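Local coordinates for protein Csm3 (Thermoplasma volcanium, PDB 6AE2) that serves as a RAMP-family subunit of the type III-A CRISPR-Cas effector complex and probably binds RNA and cleaves it as an endonuclease, at residues 182-187 / 191-196. Sequence-based numbering, arbitrary orientation.
Sequences LSIYEG and EEMIKC
The backbone bond from Cys196 N to Glu192 O, 2.8 Å, closes the helical turn whose Met193 and Ile194 meet Ile184 and Leu182, respectively, of the strand before it. What joins the two segments is wholly apolar, an example of how a helix is laid on a sheet. Met193 carries the larger share: its side chain leaves the helix toward the strand, CG lying beside the backbone N, and a bend at the last torsion (chi3 -85°) brings CE against Ile184 CD1, 3.5 Å away. The two side chains slide past each other in opposite directions, and it is their terminal methyls that touch. Leu182 adds a looser touch, its CD1 lying 4.2 Å from CG1 of Ile194. Between the segments, the turn is tied at both ends by side chains: Asp188 OD2 accepts from Tyr185 N, and Asn189 OD1 from Glu192 N. The passage from strand 175-185 into helix 190-205 begins the second beta-alpha-beta crossover of a ferredoxin-like RAMP fold, which is completed by strand 220-230. Helix 104-109 brings Met108 against Leu182 and Met193, while strand 26-38, paired with 175-185, offers Tyr28 and Ile30 to Ile184 and Tyr32 to Ile194.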
loop_
_atom_site.group_PDB
_atom_site.type_symbol
_atom_site.label_atom_id
_atom_site.label_comp_id
_atom_site.label_asym_id
_atom_site.label_seq_id
_atom_site.Cartn_x
_atom_site.Cartn_y
_atom_site.Cartn_z
ATOM N N LEU A 182 9.118 -12.277 20.633
ATOM C CA LEU A 182 8.306 -13.474 20.787
ATOM C C LEU A 182 8.842 -14.261 21.975
ATOM O O LEU A 182 10.008 -14.669 21.970
ATOM C CB LEU A 182 8.356 -14.321 19.516
ATOM C CG LEU A 182 7.080 -14.506 18.702
ATOM C CD1 LEU A 182 7.399 -15.275 17.434
ATOM C CD2 LEU A 182 6.034 -15.235 19.519
ATOM N N SER A 183 8.005 -14.465 22.987
ATOM C CA SER A 183 8.387 -15.222 24.172
ATOM C C SER A 183 7.931 -16.668 24.023
ATOM O O SER A 183 6.768 -16.927 23.696
ATOM C CB SER A 183 7.793 -14.599 25.433
ATOM O OG SER A 183 8.280 -13.281 25.611
ATOM N N ILE A 184 8.848 -17.603 24.262
ATOM C CA ILE A 184 8.606 -19.027 24.064
ATOM C C ILE A 184 8.671 -19.720 25.416
ATOM O O ILE A 184 9.639 -19.541 26.165
ATOM C CB ILE A 184 9.622 -19.650 23.090
ATOM C CG1 ILE A 184 9.712 -18.823 21.806
ATOM C CG2 ILE A 184 9.255 -21.099 22.786
ATOM C CD1 ILE A 184 8.415 -18.733 21.042
ATOM N N TYR A 185 7.652 -20.517 25.719
ATOM C CA TYR A 185 7.589 -21.272 26.959
ATOM C C TYR A 185 7.568 -22.763 26.650
ATOM O O TYR A 185 7.196 -23.185 25.553
ATOM C CB TYR A 185 6.354 -20.878 27.784
ATOM C CG TYR A 185 6.430 -19.474 28.350
ATOM C CD1 TYR A 185 6.306 -18.364 27.523
ATOM C CD2 TYR A 185 6.633 -19.259 29.708
ATOM C CE1 TYR A 185 6.381 -17.078 28.034
ATOM C CE2 TYR A 185 6.710 -17.977 30.229
ATOM C CZ TYR A 185 6.582 -16.891 29.387
ATOM O OH TYR A 185 6.657 -15.615 29.898
ATOM N N GLU A 186 7.990 -23.563 27.626
ATOM C CA GLU A 186 7.952 -25.010 27.454
ATOM C C GLU A 186 6.510 -25.474 27.300
ATOM O O GLU A 186 5.638 -25.104 28.090
ATOM C CB GLU A 186 8.627 -25.711 28.635
ATOM C CG GLU A 186 10.013 -25.175 28.951
ATOM C CD GLU A 186 10.888 -26.177 29.680
ATOM O OE1 GLU A 186 12.017 -26.430 29.205
ATOM O OE2 GLU A 186 10.456 -26.704 30.726
ATOM N N GLY A 187 6.265 -26.282 26.270
ATOM C CA GLY A 187 4.925 -26.654 25.874
ATOM C C GLY A 187 4.382 -25.864 24.702
ATOM O O GLY A 187 3.298 -26.192 24.200
ATOM N N GLU A 191 7.406 -23.360 16.112
ATOM C CA GLU A 191 7.299 -23.338 14.657
ATOM C C GLU A 191 5.914 -22.882 14.209
ATOM O O GLU A 191 5.781 -22.160 13.213
ATOM C CB GLU A 191 7.625 -24.720 14.090
ATOM C CG GLU A 191 7.184 -24.929 12.650
ATOM C CD GLU A 191 7.702 -26.228 12.066
ATOM O OE1 GLU A 191 6.952 -26.888 11.316
ATOM O OE2 GLU A 191 8.862 -26.588 12.360
ATOM N N GLU A 192 4.869 -23.283 14.938
ATOM C CA GLU A 192 3.518 -22.859 14.581
ATOM C C GLU A 192 3.313 -21.374 14.856
ATOM O O GLU A 192 2.621 -20.687 14.093
ATOM C CB GLU A 192 2.487 -23.694 15.341
ATOM C CG GLU A 192 2.199 -25.050 14.719
ATOM C CD GLU A 192 1.626 -24.943 13.318
ATOM O OE1 GLU A 192 0.604 -24.248 13.142
ATOM O OE2 GLU A 192 2.199 -25.558 12.393
ATOM N N MET A 193 3.904 -20.861 15.937
ATOM C CA MET A 193 3.733 -19.450 16.274
ATOM C C MET A 193 4.432 -18.551 15.262
ATOM O O MET A 193 3.865 -17.547 14.813
ATOM C CB MET A 193 4.258 -19.181 17.683
ATOM C CG MET A 193 3.446 -19.839 18.781
ATOM S SD MET A 193 3.984 -19.276 20.399
ATOM C CE MET A 193 5.329 -20.418 20.654
ATOM N N ILE A 194 5.672 -18.888 14.900
ATOM C CA ILE A 194 6.364 -18.148 13.848
ATOM C C ILE A 194 5.550 -18.186 12.561
ATOM O O ILE A 194 5.352 -17.162 11.898
ATOM C CB ILE A 194 7.781 -18.709 13.635
ATOM C CG1 ILE A 194 8.686 -18.353 14.815
ATOM C CG2 ILE A 194 8.368 -18.200 12.324
ATOM C CD1 ILE A 194 9.844 -19.311 14.994
ATOM N N LYS A 195 5.048 -19.372 12.204
ATOM C CA LYS A 195 4.258 -19.506 10.985
ATOM C C LYS A 195 3.011 -18.631 11.038
ATOM O O LYS A 195 2.697 -17.930 10.069
ATOM C CB LYS A 195 3.883 -20.971 10.762
ATOM C CG LYS A 195 2.667 -21.177 9.877
ATOM C CD LYS A 195 2.466 -22.647 9.547
ATOM C CE LYS A 195 1.272 -22.853 8.628
ATOM N NZ LYS A 195 0.485 -24.058 9.015
ATOM N N CYS A 196 2.295 -18.643 12.166
ATOM C CA CYS A 196 1.133 -17.772 12.309
ATOM C C CYS A 196 1.524 -16.306 12.158
ATOM O O CYS A 196 0.765 -15.506 11.599
ATOM C CB CYS A 196 0.464 -18.013 13.661
ATOM S SG CYS A 196 -0.749 -16.759 14.128
#